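PDB 2D4A: malate dehydrogenase from Aeropyrum pernix, which catalyses the reversible oxidation of malate to oxaloacetate with either NAD or NADP, more efficiently with NADP, and can also oxidise tartrate. Local coordinates for residues M1-A7 against D24-A30; R31-Q37 against G58-Y62; K108-I114 against R136-F140. All coordinates share one frame; numbering follows the deposited sequence.

Interaction 1: M1-A7 against D24-A30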
# COMPACT_ATOMS: atom_id res chain seq x y z
N MET B 1 16.62 -11.52 -5.31
CA MET B 1 16.45 -10.09 -5.51
C MET B 1 16.11 -9.70 -6.95
O MET B 1 16.12 -10.53 -7.85
CB MET B 1 17.71 -9.34 -5.08
CG MET B 1 18.93 -9.67 -5.89
SD MET B 1 20.14 -8.36 -5.74
CE MET B 1 20.21 -8.17 -3.95
N ILE B 2 15.82 -8.41 -7.14
CA ILE B 2 15.48 -7.86 -8.45
C ILE B 2 16.63 -6.99 -8.94
O ILE B 2 16.98 -5.99 -8.31
CB ILE B 2 14.23 -6.96 -8.39
CG1 ILE B 2 13.04 -7.74 -7.83
CG2 ILE B 2 13.91 -6.42 -9.76
CD1 ILE B 2 11.81 -6.89 -7.59
N THR B 3 17.22 -7.37 -10.07
CA THR B 3 18.33 -6.60 -10.63
C THR B 3 17.88 -5.66 -11.75
O THR B 3 17.20 -6.08 -12.67
CB THR B 3 19.42 -7.52 -11.19
OG1 THR B 3 19.96 -8.32 -10.13
CG2 THR B 3 20.54 -6.70 -11.80
N ILE B 4 18.26 -4.39 -11.65
CA ILE B 4 17.94 -3.45 -12.71
C ILE B 4 19.24 -3.17 -13.46
O ILE B 4 20.24 -2.80 -12.84
CB ILE B 4 17.40 -2.08 -12.20
CG1 ILE B 4 16.03 -2.22 -11.54
CG2 ILE B 4 17.21 -1.14 -13.37
CD1 ILE B 4 15.62 -1.05 -10.70
N LEU B 5 19.25 -3.38 -14.77
CA LEU B 5 20.43 -3.10 -15.58
C LEU B 5 20.17 -1.78 -16.29
O LEU B 5 19.44 -1.75 -17.28
CB LEU B 5 20.63 -4.19 -16.63
CG LEU B 5 21.51 -5.36 -16.21
CD1 LEU B 5 21.26 -5.65 -14.75
CD2 LEU B 5 21.25 -6.58 -17.08
N GLY B 6 20.80 -0.67 -15.75
CA GLY B 6 20.54 0.59 -16.37
C GLY B 6 21.08 1.81 -15.71
O GLY B 6 21.89 2.56 -16.28
N ALA B 7 20.56 1.97 -14.49
CA ALA B 7 20.95 3.24 -13.79
C ALA B 7 20.66 4.49 -14.57
O ALA B 7 21.03 5.64 -14.23
CB ALA B 7 22.34 3.10 -13.26
N ASP B 24 10.88 -6.79 -2.80
CA ASP B 24 12.05 -7.62 -2.60
C ASP B 24 13.24 -6.68 -2.58
O ASP B 24 13.07 -5.47 -2.67
CB ASP B 24 12.14 -8.63 -3.77
CG ASP B 24 13.38 -9.50 -3.74
OD1 ASP B 24 14.09 -9.52 -2.71
OD2 ASP B 24 13.63 -10.18 -4.77
N ASP B 25 14.44 -7.22 -2.44
CA ASP B 25 15.61 -6.38 -2.45
C ASP B 25 15.89 -6.07 -3.90
O ASP B 25 15.51 -6.84 -4.79
CB ASP B 25 16.80 -7.09 -1.83
CG ASP B 25 16.58 -7.43 -0.38
OD1 ASP B 25 15.83 -6.69 0.30
OD2 ASP B 25 17.18 -8.42 0.09
N LEU B 26 16.54 -4.94 -4.17
CA LEU B 26 16.85 -4.62 -5.55
C LEU B 26 18.27 -4.10 -5.69
O LEU B 26 18.73 -3.32 -4.87
CB LEU B 26 15.80 -3.65 -6.13
CG LEU B 26 15.76 -2.16 -5.77
CD1 LEU B 26 14.40 -1.59 -6.12
CD2 LEU B 26 16.02 -1.99 -4.30
N LEU B 27 18.96 -4.60 -6.71
CA LEU B 27 20.35 -4.26 -6.99
C LEU B 27 20.50 -3.55 -8.34
O LEU B 27 20.08 -4.08 -9.37
CB LEU B 27 21.19 -5.55 -6.99
CG LEU B 27 22.72 -5.59 -7.18
CD1 LEU B 27 23.05 -6.27 -8.49
CD2 LEU B 27 23.30 -4.19 -7.11
N LEU B 28 21.10 -2.36 -8.33
CA LEU B 28 21.32 -1.57 -9.54
C LEU B 28 22.71 -1.79 -10.14
O LEU B 28 23.71 -1.69 -9.43
CB LEU B 28 21.21 -0.07 -9.24
CG LEU B 28 19.90 0.68 -9.02
CD1 LEU B 28 19.00 0.45 -10.21
CD2 LEU B 28 19.25 0.22 -7.74
N ILE B 29 22.77 -2.08 -11.44
CA ILE B 29 24.05 -2.25 -12.11
C ILE B 29 24.11 -1.39 -13.37
O ILE B 29 23.15 -1.33 -14.15
CB ILE B 29 24.31 -3.73 -12.48
CG1 ILE B 29 24.29 -4.60 -11.22
CG2 ILE B 29 25.68 -3.87 -13.15
CD1 ILE B 29 24.46 -6.10 -11.50
N ALA B 30 25.24 -0.69 -13.57
CA ALA B 30 25.51 0.16 -14.72
C ALA B 30 27.02 0.29 -14.89
O ALA B 30 27.78 0.17 -13.93
CB ALA B 30 24.86 1.53 -14.53
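M1 meets D24 through a salt bridge between its amino terminus and the carboxylate, with M1 N 3.3 Å from D24 OD2. With CG anti to the backbone N of D24 (chi1 176°), the carboxylate is laid beside the backbone of M1. From there the strands 2-5 and 26-29 run parallel, joined by a regular ladder: I2 N donates to D25 O (2.8 Å), L27 N to I2 O (2.9 Å), I4 N to L27 O, I29 N to I4 O, and G6 N to I29 O.

I4 and L28 run alongside each other in the same direction, with L28 CD1 3.6 Å from I4 CB; helix 9-21 packs on this face, which I2 and L26 share. On the opposite face T3 CG2 reaches I29 CD1 at 4.0 Å, while the hydroxyl of T3 finds its partner in S68. The thioether of M1 bends over L27 CB, closing the start of that face. Beta-branched residues and leucines suit both faces, which are buried.

K237 is a second partner of D24 OD2, so one carboxylate faces two cationic groups. Replacing D24 by an alanine removes the carboxylate and would probably leave the amino terminus and K237 without their common counter-charge. At the other end G6 and A7 enter the glycine-rich turn of the Rossmann fold, which by similarity binds NADP. The contact thus keeps charge at the N-terminal ends of the two strands, while backbone bonds and aliphatic surfaces hold the cofactor turn next to the end of the second strand.

Interaction 2: R31-Q37 against G58-Y62; sequences RTPGKPQ and GSNSY
The turn that follows the second strand of the Rossmann nucleotide-binding domain is where P36 and Q37, at the start of helix 35-50, meet G58, near the C-terminal end of strand 56-59. P36 O receives a CA-H...O contact from G58 CA at 3.5 Å, the angle at the hydrogen being 163°. Glycine suits this place because a beta carbon on G58 would run into P36 O and Q37 N. The methylene CG of Q37 lies against G58 O at 3.1 Å, and the proline ring presses its CG on S59 O at 3.5 Å.

These segments belong to the beta-alpha-beta unit formed by strand 26-29, helix 35-50 and strand 56-59. G34 holds the N-cap position, and its positive phi of 81° is one that glycine adopts readily. Proline fits the first turn of a helix, where no backbone N-H is called on, and its ring makes a compact plug over the strand end.

N60 extends its side chain into the bend made by T32, P33 and Q37, crossing Q37 at about a right angle with the amide planes 73° apart. Farther out, the hydroxyl of Y62 comes obliquely to the guanidinium of R31, Y62 OH lying 3.5 Å from R31 NE. R31 also touches the glycine-rich turn, and a basic residue just after this strand is consistent with the use of NADP. S59 OG accepts from S61 N at 3.0 Å, an ST turn, and is also hydrogen-bonded to the carboxylate of D64.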
# COMPACT_ATOMS: atom_id res chain seq x y z
N ARG B 31 27.44 0.53 -16.12
CA ARG B 31 28.84 0.65 -16.47
C ARG B 31 29.56 1.84 -15.85
O ARG B 31 30.67 1.71 -15.34
CB ARG B 31 28.97 0.69 -18.00
CG ARG B 31 27.98 1.66 -18.68
CD ARG B 31 27.29 1.04 -19.91
NE ARG B 31 26.19 0.13 -19.56
CZ ARG B 31 25.06 0.51 -18.98
NH1 ARG B 31 24.86 1.78 -18.67
NH2 ARG B 31 24.12 -0.39 -18.71
N THR B 32 28.92 3.00 -15.88
CA THR B 32 29.51 4.21 -15.32
C THR B 32 29.82 4.05 -13.83
O THR B 32 28.94 3.72 -13.04
CB THR B 32 28.58 5.41 -15.51
OG1 THR B 32 28.31 5.59 -16.91
CG2 THR B 32 29.22 6.67 -14.96
N PRO B 33 31.16 4.16 -13.50
CA PRO B 33 31.57 4.05 -12.10
C PRO B 33 31.01 5.14 -11.19
O PRO B 33 31.00 6.32 -11.54
CB PRO B 33 33.09 4.06 -12.19
CG PRO B 33 33.36 4.90 -13.39
CD PRO B 33 32.31 4.43 -14.38
N GLY B 34 30.53 4.72 -10.02
CA GLY B 34 29.97 5.64 -9.04
C GLY B 34 28.53 6.06 -9.28
O GLY B 34 27.86 6.48 -8.35
N LYS B 35 28.06 5.94 -10.53
CA LYS B 35 26.70 6.33 -10.90
C LYS B 35 25.65 5.50 -10.16
O LYS B 35 24.79 6.04 -9.47
CB LYS B 35 26.51 6.18 -12.41
CG LYS B 35 25.50 7.12 -13.05
CD LYS B 35 24.10 6.95 -12.50
CE LYS B 35 23.13 7.98 -13.09
NZ LYS B 35 22.84 7.70 -14.53
N PRO B 36 25.72 4.16 -10.29
CA PRO B 36 24.74 3.30 -9.61
C PRO B 36 24.82 3.33 -8.08
O PRO B 36 23.80 3.23 -7.40
CB PRO B 36 25.00 1.92 -10.22
CG PRO B 36 26.45 1.97 -10.55
CD PRO B 36 26.64 3.35 -11.11
N GLN B 37 26.02 3.47 -7.54
CA GLN B 37 26.19 3.52 -6.09
C GLN B 37 25.64 4.87 -5.58
O GLN B 37 24.98 4.93 -4.54
CB GLN B 37 27.68 3.34 -5.73
CG GLN B 37 28.26 1.96 -6.16
CD GLN B 37 29.10 2.01 -7.43
OE1 GLN B 37 28.83 2.78 -8.35
NE2 GLN B 37 30.11 1.16 -7.50
N GLY B 58 24.08 -0.60 -5.50
CA GLY B 58 24.48 -0.18 -6.82
C GLY B 58 25.85 -0.77 -7.07
O GLY B 58 26.70 -0.72 -6.19
N SER B 59 26.07 -1.33 -8.26
CA SER B 59 27.36 -1.92 -8.55
C SER B 59 27.81 -1.75 -10.00
O SER B 59 27.01 -1.48 -10.89
CB SER B 59 27.31 -3.41 -8.21
OG SER B 59 28.55 -4.01 -8.44
N ASN B 60 29.12 -1.87 -10.24
CA ASN B 60 29.65 -1.75 -11.59
C ASN B 60 30.10 -3.12 -12.04
O ASN B 60 30.62 -3.30 -13.14
CB ASN B 60 30.86 -0.83 -11.64
CG ASN B 60 30.51 0.59 -11.37
OD1 ASN B 60 29.59 1.14 -11.99
ND2 ASN B 60 31.23 1.22 -10.46
N SER B 61 29.87 -4.09 -11.17
CA SER B 61 30.27 -5.45 -11.44
C SER B 61 29.11 -6.37 -11.80
O SER B 61 28.35 -6.79 -10.93
CB SER B 61 31.00 -5.98 -10.21
OG SER B 61 31.33 -7.34 -10.38
N TYR B 62 28.96 -6.67 -13.09
CA TYR B 62 27.88 -7.53 -13.56
C TYR B 62 27.81 -8.90 -12.92
O TYR B 62 26.82 -9.62 -13.09
CB TYR B 62 27.96 -7.71 -15.08
CG TYR B 62 27.62 -6.47 -15.85
CD1 TYR B 62 26.30 -6.13 -16.13
CD2 TYR B 62 28.62 -5.61 -16.26
CE1 TYR B 62 25.99 -4.95 -16.80
CE2 TYR B 62 28.33 -4.44 -16.93
CZ TYR B 62 27.02 -4.11 -17.20
OH TYR B 62 26.75 -2.93 -17.85

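Interaction 3: K108-I114 against R136-F140; sequences KDAIVVI and RVIGF
R136 extends its side chain back past I111, the start of strand 111-114, to the preceding loop, where its guanidinium meets two backbone carbonyls. The strands 111-114 and 137-139, linked through helix 119-130, make a parallel beta-alpha-beta unit at one edge of the Rossmann sheet. R136 NH1 donates to A110 O at 2.7 Å, near the guanidinium edge, and weakly to K108 O at 2.8 Å, while the backbone of D109 lies over one face of the group. A bend at chi3 (-85°) turns the group back to these carbonyls; the long arginine, with several N-H groups, suits a loop that turns two carbonyl oxygens toward it, and F132 adds a cation-pi contact.

Within the ladder each strand uses its polar atoms in turn. V112 N is satisfied by R136 O (2.9 Å) and V112 O by I138 N (2.8 Å); I138 O then accepts from I114 N, and I114 O from F140 N. I111 and V113 direct their own backbone bonds the other way, to D69, V71 and V73, as an interior strand should, and G139 bonds to S247.

The side chains are aliphatic because both faces are covered: helices 86-106 and 119-130 lie on V112, I114 and V137, and helix 223-237 on I111 and V113. F140 lies near H172, the probable proton acceptor, and packs on E49 of the second subunit. On the I111 face, chi2 of I138 (75°) swings its outer methyl round, putting I138 CD1 3.4 Å from I111 CG2.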
# COMPACT_ATOMS: atom_id res chain seq x y z
N LYS B 108 21.58 -17.45 -15.39
CA LYS B 108 20.97 -18.46 -16.27
C LYS B 108 19.50 -18.78 -16.01
O LYS B 108 18.71 -18.94 -16.94
CB LYS B 108 21.76 -19.77 -16.17
CG LYS B 108 23.18 -19.70 -16.64
CD LYS B 108 23.84 -21.08 -16.61
CE LYS B 108 25.26 -21.03 -17.19
NZ LYS B 108 25.29 -20.62 -18.63
N ASP B 109 19.14 -18.88 -14.74
CA ASP B 109 17.79 -19.25 -14.34
C ASP B 109 16.81 -18.08 -14.15
O ASP B 109 15.64 -18.30 -13.82
CB ASP B 109 17.91 -20.07 -13.06
CG ASP B 109 19.02 -19.57 -12.16
OD1 ASP B 109 19.56 -20.35 -11.33
OD2 ASP B 109 19.36 -18.36 -12.29
N ALA B 110 17.29 -16.86 -14.37
CA ALA B 110 16.47 -15.65 -14.20
C ALA B 110 15.47 -15.35 -15.32
O ALA B 110 15.61 -15.85 -16.43
CB ALA B 110 17.39 -14.45 -14.02
N ILE B 111 14.42 -14.58 -15.00
CA ILE B 111 13.43 -14.11 -15.99
C ILE B 111 13.85 -12.67 -16.37
O ILE B 111 14.26 -11.91 -15.52
CB ILE B 111 12.00 -14.09 -15.49
CG1 ILE B 111 11.53 -15.46 -14.95
CG2 ILE B 111 11.02 -13.70 -16.62
CD1 ILE B 111 10.15 -15.46 -14.32
N VAL B 112 14.09 -12.47 -17.79
CA VAL B 112 14.47 -11.12 -18.19
C VAL B 112 13.32 -10.38 -18.83
O VAL B 112 12.47 -10.96 -19.50
CB VAL B 112 15.70 -11.13 -19.13
CG1 VAL B 112 16.82 -11.79 -18.41
CG2 VAL B 112 15.43 -11.88 -20.43
N VAL B 113 13.25 -9.07 -18.52
CA VAL B 113 12.13 -8.28 -19.10
C VAL B 113 12.79 -7.06 -19.77
O VAL B 113 13.59 -6.39 -19.10
CB VAL B 113 11.10 -7.85 -18.06
CG1 VAL B 113 9.96 -7.03 -18.67
CG2 VAL B 113 10.47 -9.04 -17.33
N ILE B 114 12.60 -6.84 -20.99
CA ILE B 114 13.24 -5.72 -21.67
C ILE B 114 12.26 -4.56 -21.86
O ILE B 114 11.07 -4.79 -22.08
CB ILE B 114 13.72 -6.13 -23.08
CG1 ILE B 114 14.30 -7.55 -23.05
CG2 ILE B 114 14.73 -5.12 -23.61
CD1 ILE B 114 15.54 -7.69 -22.21
N ARG B 136 11.08 -17.09 -20.76
CA ARG B 136 11.89 -16.27 -19.86
C ARG B 136 12.54 -15.04 -20.49
O ARG B 136 13.41 -14.41 -19.88
CB ARG B 136 12.95 -17.13 -19.17
CG ARG B 136 12.38 -18.07 -18.12
CD ARG B 136 13.39 -18.39 -17.03
NE ARG B 136 14.28 -19.50 -17.39
CZ ARG B 136 15.56 -19.37 -17.72
NH1 ARG B 136 16.14 -18.18 -17.74
NH2 ARG B 136 16.27 -20.45 -18.04
N VAL B 137 12.14 -14.70 -21.71
CA VAL B 137 12.65 -13.50 -22.38
C VAL B 137 11.41 -12.67 -22.70
O VAL B 137 10.72 -12.95 -23.68
CB VAL B 137 13.40 -13.83 -23.70
CG1 VAL B 137 14.00 -12.55 -24.26
CG2 VAL B 137 14.50 -14.85 -23.46
N ILE B 138 11.12 -11.68 -21.87
CA ILE B 138 9.92 -10.85 -22.03
C ILE B 138 10.14 -9.39 -22.40
O ILE B 138 10.79 -8.64 -21.67
CB ILE B 138 9.05 -10.81 -20.75
CG1 ILE B 138 8.65 -12.22 -20.30
CG2 ILE B 138 7.79 -10.03 -21.00
CD1 ILE B 138 9.76 -13.00 -19.66
N GLY B 139 9.56 -8.97 -23.53
CA GLY B 139 9.67 -7.57 -23.92
C GLY B 139 8.43 -6.86 -23.41
O GLY B 139 7.33 -7.35 -23.62
N PHE B 140 8.49 -5.71 -22.76
CA PHE B 140 7.30 -4.94 -22.32
C PHE B 140 6.77 -4.04 -23.41
O PHE B 140 7.55 -3.25 -23.98
CB PHE B 140 7.78 -4.14 -21.08
CG PHE B 140 6.74 -3.25 -20.48
CD1 PHE B 140 5.86 -3.70 -19.52
CD2 PHE B 140 6.65 -1.93 -20.94
CE1 PHE B 140 4.88 -2.86 -19.03
CE2 PHE B 140 5.68 -1.10 -20.45
CZ PHE B 140 4.80 -1.55 -19.48

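Overall arrangement
All three contacts belong to the six-stranded parallel sheet of the nucleotide-binding domain, each within a beta-alpha-beta unit. Interactions 1 and 3 are buried strand pairings, one inside the sheet, between strands 26-29 and 2-5, and one at its 137-139 edge, with centres 14 Å apart and no touch. Both rely on backbone ladders and aliphatic faces, and each places its charged group beyond the strand ends: a carboxylate in one, a guanidinium in the other. Interaction 2 lies at the surface by the opposite edge strand, and lacks a ladder between its segments. It does touch interaction 1: S59 N probably hydrogen-bonds to L28 O, and K35 NZ to A7 O, tying the helix start to the cofactor turn.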